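Local atomic coordinates of UDP-N-acetylglucosamine 2-epimerase (Methanocaldococcus jannaschii, PDB entry 4NES), a protein that probably catalyses the reversible epimerisation at C-2 of UDP-N-acetylglucosamine, giving UDP-N-acetylmannosamine, and works as a homodimer. Residues A[12-17]-A[172-177]; A[31-36]-A[79-84]; A[209-214]-A[304-309]. All blocks are in the same frame, centred on the assembly; numbering follows the deposited sequence.

Contact 1: residues A[12-17]-A[172-177]; sequences EIIKLS and VDATLQ. With UDP (uridine-5'-diphosphate), chain C.
Ile14 and Ser17, one turn apart on helix 10-23, rest against Ala174 and Gln177, which are spaced likewise on helix 170-183. The two segments run almost at right angles, 84° between their directions, with their axes 8.5 Å apart at closest approach. Ala174 sits at the middle: its lone methyl points toward the other helix and lies 4.0 Å (CB) from the carbonyl O of Ile14 and 4.3 Å from Ile14 CG2. Both branches of Ile14 reach the ribose of UDP: CD1, at the end of the CG1 arm, is 3.5 Å from O3', and CG2, opposite the backbone N (chi1 -66°), meets that oxygen as well as the Ala174 methyl.

Ser17 turns its hydroxyl back on its own helix: OG, placed between N and C of the backbone (chi1 72°), gives a 2.8 Å hydrogen bond to Ile14 O, which also accepts from Ser17 N. The Gln177 amide comes alongside, its OE1 3.3 Å from Ser17 OG, a polar contact and not a hydrogen bond. On a different side of helix 10-23, Lys15 forms salt bridges with Glu117 and Glu293. Helix 170-183 follows the last strand of the first Rossmann-like sheet of this GT-B fold and probably leads toward the second domain; the crossing sets it against helix 10-23, whose Ile14 lines the UDP pocket in the cleft.

Contact 2: residues A[31-36]-A[79-84]; sequences HIIHTN and EKVLLK
Ile33, in the middle of strand 30-34, meets Val81 and Leu82 of helix 67-85, and the contact is wholly apolar. The CA atoms of Ile33 and Val81 stand 8.3 Å apart, a spacing that the side chains bridge. From the strand, Ile33 CB points toward the helix but is still 5.2 Å from Val81 CG1, the nearer of the two valine methyls. At CB the chain forks. The CG2 branch, opposite the backbone N, stays short of the helix. CG1, swung to the N side (chi1 -60°), is the first atom to touch, 4.0 Å from Val81 CG1. The arm then extends outward with chi2 at 169°, which carries CD1 deepest: it lies 3.5 Å from Val81 CG1 and 3.8 Å from Leu82 CD2. The terminal methyl therefore lodges against two consecutive residues of the helix. Ile33 and Val81 pass one another in opposite directions, whereas Leu82 sets off to one side and brings one methyl, CD2, across to Ile33 CD1.

Past the strand end, Asn36 has a left-handed backbone, and its N donates a 2.9 Å hydrogen bond to His34 ND1, arriving 37° out of the ring plane. Asn36 ND2 lies over a face of the same imidazole, whose NE2 bonds Asp44.

Strand 30-34 pairs through its backbone with Ile5 and Leu7 of strand 3-7. Ile33 packs beside Ile6 of that strand, Val81 also touches Tyr58 of strand 58-59, and Leu82 reaches Val105 of helix 97-108. Glu79, on the same helix, bonds Thr66, Gly68 and Glu69 of the second subunit, so helix 67-85 packs on the parallel sheet through Val81 and Leu82 and, at Glu79, touches the dimer partner.

Contact 3: residues A[209-214]-A[304-309]; sequences AENVDN and TLRDNT
Asn211, on the short helix 209-212, comes with its CA 8.0 Å from that of Arg306, just where the chain leaving strand 302-304 bends through an inverse gamma turn centred on Leu305. With CG on the backbone-N side (chi1 -81°), Asn211 holds its amide against that turn. Its ND2 donates to Leu305 O at 2.9 Å, meeting the oxygen almost end-on (C=O...N angle 164°), though the N-H itself is bent to 145°. Outside partners hold both ends of the amide: ND2 also bonds Asp287 OD2, and OD1 accepts from Arg217 NE.

Lacking the amide, an alanine here is likely to leave Leu305 O, Asp287 and Arg217 NE without this mate, and the turn less firmly tied.

Beside this bond a water joins the segments, donating to Glu210 OE2 at 2.8 Å and accepting from Arg306 NE at 2.9 Å. This one water, not a direct salt bridge, links carboxylate and guanidinium, while Arg306 NH1 pairs with Glu310. Helix 209-212 and the loop after strand 302-304 both follow strands of the second Rossmann-like sheet of the GT-B fold, near the nucleotide cleft, the side chain of Arg306 about 7 Å from the bound UDP.

Overall arrangement
Contacts 1 and 2 belong to the first domain and contact 3 to the second. Contact 2 is nested within the chain loop closed by contact 1; helix 10-23 and strand 30-34 are consecutive, yet the contact centres lie 22 Å apart. Contact 3 opens later in the chain, with its centre 24 Å from contact 1 on the opposite side of the chain's centre, and 32 Å from contact 2. Contacts 1 and 3 flank the ligand cleft: the side chains of Ile14 and Asn211 are about 10 and 8 Å from that of His207, the probable active-site residue, and those of Ile14 and Arg306 each about 9 Å from UDP-N-acetylglucosamine. Contact 2 lies away from these sites.

Contact 1: residues A[12-17]-A[172-177]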
loop_
_atom_site.group_PDB
_atom_site.type_symbol
_atom_site.label_atom_id
_atom_site.label_comp_id
_atom_site.label_asym_id
_atom_site.label_seq_id
_atom_site.Cartn_x
_atom_site.Cartn_y
_atom_site.Cartn_z
ATOM N N GLU A 12 18.480 -2.867 -6.780
ATOM C CA GLU A 12 17.957 -1.600 -7.287
ATOM C C GLU A 12 19.051 -0.788 -7.944
ATOM O O GLU A 12 18.826 -0.162 -8.983
ATOM C CB GLU A 12 17.347 -0.770 -6.158
ATOM C CG GLU A 12 16.114 -1.375 -5.492
ATOM C CD GLU A 12 15.767 -0.621 -4.229
ATOM O OE1 GLU A 12 15.953 -1.174 -3.122
ATOM O OE2 GLU A 12 15.322 0.537 -4.339
ATOM N N ILE A 13 20.234 -0.768 -7.335
ATOM C CA ILE A 13 21.322 0.040 -7.868
ATOM C C ILE A 13 21.682 -0.475 -9.262
ATOM O O ILE A 13 21.840 0.298 -10.221
ATOM C CB ILE A 13 22.554 0.001 -6.938
ATOM C CG1 ILE A 13 22.203 0.587 -5.568
ATOM C CG2 ILE A 13 23.711 0.761 -7.556
ATOM C CD1 ILE A 13 23.169 0.186 -4.458
ATOM N N ILE A 14 21.773 -1.790 -9.385
ATOM C CA ILE A 14 22.131 -2.411 -10.656
ATOM C C ILE A 14 21.054 -2.129 -11.708
ATOM O O ILE A 14 21.367 -1.696 -12.826
ATOM C CB ILE A 14 22.350 -3.930 -10.459
ATOM C CG1 ILE A 14 23.577 -4.178 -9.568
ATOM C CG2 ILE A 14 22.461 -4.642 -11.802
ATOM C CD1 ILE A 14 23.649 -5.583 -9.028
ATOM N N LYS A 15 19.790 -2.333 -11.352
ATOM C CA LYS A 15 18.711 -2.177 -12.319
ATOM C C LYS A 15 18.370 -0.728 -12.656
ATOM O O LYS A 15 17.758 -0.456 -13.689
ATOM C CB LYS A 15 17.471 -2.967 -11.872
ATOM C CG LYS A 15 17.623 -4.441 -12.188
ATOM C CD LYS A 15 16.515 -5.293 -11.579
ATOM C CE LYS A 15 16.534 -6.710 -12.142
ATOM N NZ LYS A 15 15.528 -7.606 -11.473
ATOM N N LEU A 16 18.766 0.203 -11.797
ATOM C CA LEU A 16 18.600 1.626 -12.096
ATOM C C LEU A 16 19.777 2.192 -12.874
ATOM O O LEU A 16 19.657 3.261 -13.477
ATOM C CB LEU A 16 18.393 2.451 -10.820
ATOM C CG LEU A 16 16.992 2.301 -10.229
ATOM C CD1 LEU A 16 16.993 2.721 -8.761
ATOM C CD2 LEU A 16 15.966 3.104 -11.051
ATOM N N SER A 17 20.909 1.495 -12.882
ATOM C CA SER A 17 22.082 1.999 -13.603
ATOM C C SER A 17 21.837 2.354 -15.087
ATOM O O SER A 17 22.339 3.386 -15.552
ATOM C CB SER A 17 23.331 1.112 -13.394
ATOM O OG SER A 17 23.271 -0.141 -14.059
ATOM N N VAL A 172 18.581 -6.445 -18.735
ATOM C CA VAL A 172 19.211 -6.763 -20.016
ATOM C C VAL A 172 20.235 -5.691 -20.374
ATOM O O VAL A 172 21.370 -6.018 -20.717
ATOM C CB VAL A 172 18.192 -6.923 -21.167
ATOM C CG1 VAL A 172 18.911 -7.306 -22.468
ATOM C CG2 VAL A 172 17.167 -7.968 -20.821
ATOM N N ASP A 173 19.838 -4.420 -20.295
ATOM C CA ASP A 173 20.772 -3.316 -20.527
ATOM C C ASP A 173 22.015 -3.481 -19.658
ATOM O O ASP A 173 23.140 -3.351 -20.131
ATOM C CB ASP A 173 20.196 -1.951 -20.109
ATOM C CG ASP A 173 18.813 -1.641 -20.671
ATOM O OD1 ASP A 173 17.998 -2.541 -20.935
ATOM O OD2 ASP A 173 18.521 -0.427 -20.777
ATOM N N ALA A 174 21.808 -3.725 -18.366
ATOM C CA ALA A 174 22.913 -3.787 -17.415
ATOM C C ALA A 174 23.863 -4.941 -17.731
ATOM O O ALA A 174 25.093 -4.775 -17.734
ATOM C CB ALA A 174 22.392 -3.903 -15.997
ATOM N N THR A 175 23.293 -6.102 -18.020
ATOM C CA THR A 175 24.100 -7.279 -18.297
ATOM C C THR A 175 24.841 -7.051 -19.615
ATOM O O THR A 175 26.004 -7.444 -19.760
ATOM C CB THR A 175 23.227 -8.564 -18.323
ATOM O OG1 THR A 175 22.409 -8.613 -17.146
ATOM C CG2 THR A 175 24.090 -9.801 -18.359
ATOM N N LEU A 176 24.186 -6.362 -20.549
ATOM C CA LEU A 176 24.756 -6.029 -21.855
ATOM C C LEU A 176 25.726 -4.837 -21.850
ATOM O O LEU A 176 26.596 -4.758 -22.725
ATOM C CB LEU A 176 23.639 -5.776 -22.874
ATOM C CG LEU A 176 23.160 -6.927 -23.763
ATOM C CD1 LEU A 176 24.066 -7.041 -24.989
ATOM C CD2 LEU A 176 23.100 -8.250 -23.010
ATOM N N GLN A 177 25.579 -3.906 -20.905
ATOM C CA GLN A 177 26.530 -2.791 -20.783
ATOM C C GLN A 177 27.815 -3.244 -20.064
ATOM O O GLN A 177 28.900 -2.730 -20.349
ATOM C CB GLN A 177 25.896 -1.479 -20.189
ATOM C CG GLN A 177 25.183 -1.540 -18.787
ATOM C CD GLN A 177 24.424 -0.233 -18.329
ATOM O OE1 GLN A 177 24.460 0.135 -17.142
ATOM N NE2 GLN A 177 23.730 0.419 -19.253
HETATM N N1 UDP C . 24.892 -9.776 -7.470
HETATM C C2 UDP C . 26.134 -9.246 -7.371
HETATM N N3 UDP C . 27.046 -9.822 -6.557
HETATM C C4 UDP C . 26.767 -10.921 -5.821
HETATM C C5 UDP C . 25.491 -11.495 -5.896
HETATM C C6 UDP C . 24.560 -10.879 -6.738
HETATM O O2 UDP C . 26.439 -8.243 -8.021
HETATM O O4 UDP C . 27.741 -11.470 -4.992
HETATM C "C1'" UDP C . 23.840 -9.166 -8.303
HETATM C "C2'" UDP C . 23.259 -9.956 -9.353
HETATM O "O2'" UDP C . 24.102 -9.978 -10.483
HETATM C "C3'" UDP C . 21.954 -9.316 -9.572
HETATM C "C4'" UDP C . 21.618 -8.749 -8.274
HETATM O "O4'" UDP C . 22.733 -8.924 -7.437
HETATM O "O3'" UDP C . 21.972 -8.297 -10.533
HETATM C "C5'" UDP C . 20.467 -9.420 -7.605
HETATM O "O5'" UDP C . 20.255 -8.929 -6.304
HETATM P PA UDP C . 19.688 -9.833 -5.132
HETATM O O1A UDP C . 20.377 -9.416 -3.850
HETATM O O2A UDP C . 19.920 -11.290 -5.468
HETATM O O3A UDP C . 18.157 -9.501 -4.950
HETATM P PB UDP C . 16.854 -9.843 -5.753
HETATM O O1B UDP C . 17.124 -9.757 -7.247
HETATM O O2B UDP C . 16.374 -11.210 -5.337
HETATM O O3B UDP C . 15.904 -8.777 -5.282
#

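Contact 2: residues A[31-36]-A[79-84]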
loop_
_atom_site.group_PDB
_atom_site.type_symbol
_atom_site.label_atom_id
_atom_site.label_comp_id
_atom_site.label_asym_id
_atom_site.label_seq_id
_atom_site.Cartn_x
_atom_site.Cartn_y
_atom_site.Cartn_z
ATOM N N HIS A 31 18.283 13.681 -9.295
ATOM C CA HIS A 31 19.212 13.270 -8.256
ATOM C C HIS A 31 18.716 11.996 -7.607
ATOM O O HIS A 31 17.586 11.562 -7.859
ATOM C CB HIS A 31 19.408 14.376 -7.206
ATOM C CG HIS A 31 20.365 15.453 -7.631
ATOM N ND1 HIS A 31 19.953 16.662 -8.125
ATOM C CD2 HIS A 31 21.726 15.477 -7.647
ATOM C CE1 HIS A 31 21.012 17.404 -8.426
ATOM N NE2 HIS A 31 22.093 16.702 -8.146
ATOM N N ILE A 32 19.566 11.409 -6.770
ATOM C CA ILE A 32 19.269 10.148 -6.111
ATOM C C ILE A 32 19.067 10.384 -4.625
ATOM O O ILE A 32 19.870 11.065 -3.962
ATOM C CB ILE A 32 20.419 9.136 -6.290
ATOM C CG1 ILE A 32 20.653 8.848 -7.777
ATOM C CG2 ILE A 32 20.146 7.854 -5.506
ATOM C CD1 ILE A 32 21.917 8.042 -8.046
ATOM N N ILE A 33 17.985 9.812 -4.110
ATOM C CA ILE A 33 17.756 9.689 -2.679
ATOM C C ILE A 33 18.014 8.231 -2.305
ATOM O O ILE A 33 17.338 7.318 -2.788
ATOM C CB ILE A 33 16.307 10.050 -2.300
ATOM C CG1 ILE A 33 15.973 11.497 -2.693
ATOM C CG2 ILE A 33 16.075 9.813 -0.805
ATOM C CD1 ILE A 33 14.486 11.807 -2.584
ATOM N N HIS A 34 19.012 8.013 -1.456
ATOM C CA HIS A 34 19.381 6.673 -1.016
ATOM C C HIS A 34 18.842 6.475 0.406
ATOM O O HIS A 34 19.156 7.260 1.300
ATOM C CB HIS A 34 20.911 6.567 -1.029
ATOM C CG HIS A 34 21.452 5.169 -1.055
ATOM N ND1 HIS A 34 20.800 4.091 -0.480
ATOM C CD2 HIS A 34 22.602 4.674 -1.563
ATOM C CE1 HIS A 34 21.519 3.001 -0.650
ATOM N NE2 HIS A 34 22.625 3.325 -1.305
ATOM N N THR A 35 18.019 5.450 0.624
ATOM C CA THR A 35 17.542 5.178 1.979
ATOM C C THR A 35 18.619 4.520 2.825
ATOM O O THR A 35 18.500 4.453 4.056
ATOM C CB THR A 35 16.329 4.242 1.988
ATOM O OG1 THR A 35 16.708 3.003 1.370
ATOM C CG2 THR A 35 15.160 4.865 1.246
ATOM N N ASN A 36 19.649 4.000 2.159
ATOM C CA ASN A 36 20.705 3.243 2.814
ATOM C C ASN A 36 20.134 2.040 3.546
ATOM O O ASN A 36 20.627 1.665 4.608
ATOM C CB ASN A 36 21.542 4.125 3.752
ATOM C CG ASN A 36 21.950 5.435 3.106
ATOM O OD1 ASN A 36 21.480 6.493 3.508
ATOM N ND2 ASN A 36 22.827 5.373 2.100
ATOM N N GLU A 79 9.693 11.680 3.197
ATOM C CA GLU A 79 8.773 12.800 3.076
ATOM C C GLU A 79 9.449 14.137 3.353
ATOM O O GLU A 79 9.153 15.123 2.685
ATOM C CB GLU A 79 7.565 12.626 3.985
ATOM C CG GLU A 79 6.550 13.739 3.790
ATOM C CD GLU A 79 5.328 13.576 4.635
ATOM O OE1 GLU A 79 5.470 13.611 5.872
ATOM O OE2 GLU A 79 4.228 13.423 4.055
ATOM N N LYS A 80 10.358 14.173 4.322
ATOM C CA LYS A 80 11.095 15.402 4.601
ATOM C C LYS A 80 11.843 15.892 3.363
ATOM O O LYS A 80 11.805 17.084 3.030
ATOM C CB LYS A 80 12.078 15.191 5.748
ATOM C CG LYS A 80 11.426 15.032 7.110
ATOM C CD LYS A 80 12.484 14.713 8.164
ATOM C CE LYS A 80 11.869 14.473 9.527
ATOM N NZ LYS A 80 12.904 14.028 10.506
ATOM N N VAL A 81 12.499 14.970 2.662
ATOM C CA VAL A 81 13.212 15.323 1.445
ATOM C C VAL A 81 12.273 15.768 0.331
ATOM O O VAL A 81 12.515 16.794 -0.307
ATOM C CB VAL A 81 14.078 14.165 0.945
ATOM C CG1 VAL A 81 14.751 14.560 -0.364
ATOM C CG2 VAL A 81 15.117 13.792 1.992
ATOM N N LEU A 82 11.192 15.024 0.106
ATOM C CA LEU A 82 10.292 15.356 -0.999
ATOM C C LEU A 82 9.532 16.663 -0.777
ATOM O O LEU A 82 9.229 17.373 -1.741
ATOM C CB LEU A 82 9.333 14.203 -1.319
ATOM C CG LEU A 82 10.000 12.910 -1.801
ATOM C CD1 LEU A 82 8.945 11.884 -2.178
ATOM C CD2 LEU A 82 10.957 13.159 -2.968
ATOM N N LEU A 83 9.226 16.984 0.479
ATOM C CA LEU A 83 8.621 18.278 0.807
ATOM C C LEU A 83 9.556 19.448 0.511
ATOM O O LEU A 83 9.100 20.544 0.174
ATOM C CB LEU A 83 8.195 18.315 2.274
ATOM C CG LEU A 83 6.911 17.554 2.599
ATOM C CD1 LEU A 83 6.696 17.479 4.102
ATOM C CD2 LEU A 83 5.712 18.202 1.922
ATOM N N LYS A 84 10.859 19.218 0.649
ATOM C CA LYS A 84 11.847 20.248 0.381
ATOM C C LYS A 84 12.138 20.371 -1.105
ATOM O O LYS A 84 12.126 21.476 -1.656
ATOM C CB LYS A 84 13.142 19.949 1.124
ATOM C CG LYS A 84 14.275 20.865 0.717
ATOM C CD LYS A 84 15.571 20.465 1.391
ATOM C CE LYS A 84 16.673 21.447 1.064
ATOM N NZ LYS A 84 17.917 21.131 1.809
#

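Contact 3: residues A[209-214]-A[304-309]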
loop_
_atom_site.group_PDB
_atom_site.type_symbol
_atom_site.label_atom_id
_atom_site.label_comp_id
_atom_site.label_asym_id
_atom_site.label_seq_id
_atom_site.Cartn_x
_atom_site.Cartn_y
_atom_site.Cartn_z
ATOM N N ALA A 209 13.587 -14.285 2.373
ATOM C CA ALA A 209 13.201 -14.374 3.777
ATOM C C ALA A 209 12.546 -15.720 4.084
ATOM O O ALA A 209 12.838 -16.352 5.109
ATOM C CB ALA A 209 12.264 -13.232 4.148
ATOM N N GLU A 210 11.676 -16.172 3.185
ATOM C CA GLU A 210 10.914 -17.400 3.426
ATOM C C GLU A 210 11.792 -18.655 3.394
ATOM O O GLU A 210 11.382 -19.716 3.867
ATOM C CB GLU A 210 9.760 -17.517 2.427
ATOM C CG GLU A 210 10.180 -17.432 0.960
ATOM C CD GLU A 210 10.173 -16.012 0.384
ATOM O OE1 GLU A 210 10.271 -15.021 1.137
ATOM O OE2 GLU A 210 10.070 -15.897 -0.852
ATOM N N ASN A 211 13.001 -18.535 2.848
ATOM C CA ASN A 211 13.939 -19.656 2.789
ATOM C C ASN A 211 14.978 -19.657 3.894
ATOM O O ASN A 211 15.401 -20.718 4.352
ATOM C CB ASN A 211 14.698 -19.663 1.455
ATOM C CG ASN A 211 13.905 -20.284 0.326
ATOM O OD1 ASN A 211 13.020 -21.110 0.546
ATOM N ND2 ASN A 211 14.240 -19.904 -0.903
ATOM N N VAL A 212 15.433 -18.481 4.304
ATOM C CA VAL A 212 16.569 -18.435 5.216
ATOM C C VAL A 212 16.169 -18.077 6.645
ATOM O O VAL A 212 16.934 -18.317 7.576
ATOM C CB VAL A 212 17.696 -17.483 4.710
ATOM C CG1 VAL A 212 18.106 -17.824 3.268
ATOM C CG2 VAL A 212 17.260 -16.014 4.811
ATOM N N ASP A 213 14.979 -17.513 6.820
ATOM C CA ASP A 213 14.490 -17.184 8.164
ATOM C C ASP A 213 13.818 -18.388 8.823
ATOM O O ASP A 213 13.536 -18.363 10.019
ATOM C CB ASP A 213 13.469 -16.043 8.139
ATOM C CG ASP A 213 14.058 -14.711 7.722
ATOM O OD1 ASP A 213 15.289 -14.595 7.501
ATOM O OD2 ASP A 213 13.264 -13.755 7.615
ATOM N N ASN A 214 13.548 -19.416 8.022
ATOM C CA ASN A 214 12.826 -20.625 8.430
ATOM C C ASN A 214 13.853 -21.747 8.522
ATOM O O ASN A 214 14.336 -22.228 7.497
ATOM C CB ASN A 214 11.772 -20.934 7.350
ATOM C CG ASN A 214 10.940 -22.181 7.631
ATOM O OD1 ASN A 214 11.380 -23.125 8.280
ATOM N ND2 ASN A 214 9.726 -22.194 7.092
ATOM N N THR A 304 15.713 -22.796 -9.569
ATOM C CA THR A 304 15.222 -21.823 -8.600
ATOM C C THR A 304 14.689 -22.527 -7.358
ATOM O O THR A 304 13.778 -23.365 -7.436
ATOM C CB THR A 304 14.165 -20.884 -9.213
ATOM O OG1 THR A 304 14.763 -20.151 -10.288
ATOM C CG2 THR A 304 13.674 -19.887 -8.181
ATOM N N LEU A 305 15.278 -22.197 -6.214
ATOM C CA LEU A 305 14.957 -22.844 -4.943
ATOM C C LEU A 305 13.755 -22.160 -4.287
ATOM O O LEU A 305 13.832 -21.677 -3.151
ATOM C CB LEU A 305 16.196 -22.807 -4.037
ATOM C CG LEU A 305 17.465 -23.424 -4.648
ATOM C CD1 LEU A 305 18.717 -22.912 -3.944
ATOM C CD2 LEU A 305 17.419 -24.941 -4.595
ATOM N N ARG A 306 12.644 -22.117 -5.025
ATOM C CA ARG A 306 11.399 -21.489 -4.579
ATOM C C ARG A 306 10.233 -22.307 -5.109
ATOM O O ARG A 306 10.400 -23.097 -6.041
ATOM C CB ARG A 306 11.291 -20.049 -5.106
ATOM C CG ARG A 306 12.349 -19.092 -4.580
ATOM C CD ARG A 306 12.282 -17.726 -5.278
ATOM N NE ARG A 306 10.938 -17.163 -5.215
ATOM C CZ ARG A 306 10.514 -16.123 -5.931
ATOM N NH1 ARG A 306 11.344 -15.497 -6.753
ATOM N NH2 ARG A 306 9.262 -15.706 -5.821
ATOM N N ASP A 307 9.054 -22.116 -4.516
ATOM C CA ASP A 307 7.858 -22.840 -4.941
ATOM C C ASP A 307 7.169 -22.134 -6.096
ATOM O O ASP A 307 6.296 -22.701 -6.761
ATOM C CB ASP A 307 6.874 -22.975 -3.774
ATOM C CG ASP A 307 7.411 -23.834 -2.655
ATOM O OD1 ASP A 307 8.096 -24.833 -2.957
ATOM O OD2 ASP A 307 7.142 -23.514 -1.478
ATOM N N ASN A 308 7.563 -20.891 -6.330
ATOM C CA ASN A 308 7.005 -20.098 -7.413
ATOM C C ASN A 308 7.992 -19.014 -7.780
ATOM O O ASN A 308 8.988 -18.811 -7.086
ATOM C CB ASN A 308 5.674 -19.475 -7.003
ATOM C CG ASN A 308 5.752 -18.800 -5.667
ATOM O OD1 ASN A 308 6.528 -17.865 -5.482
ATOM N ND2 ASN A 308 4.958 -19.275 -4.710
ATOM N N THR A 309 7.728 -18.331 -8.884
ATOM C CA THR A 309 8.581 -17.232 -9.293
ATOM C C THR A 309 7.729 -16.126 -9.895
ATOM O O THR A 309 6.633 -16.377 -10.396
ATOM C CB THR A 309 9.668 -17.686 -10.306
ATOM O OG1 THR A 309 10.452 -16.550 -10.690
ATOM C CG2 THR A 309 9.032 -18.288 -11.564
HETATM O O HOH W 1 9.376 -17.748 -2.813
#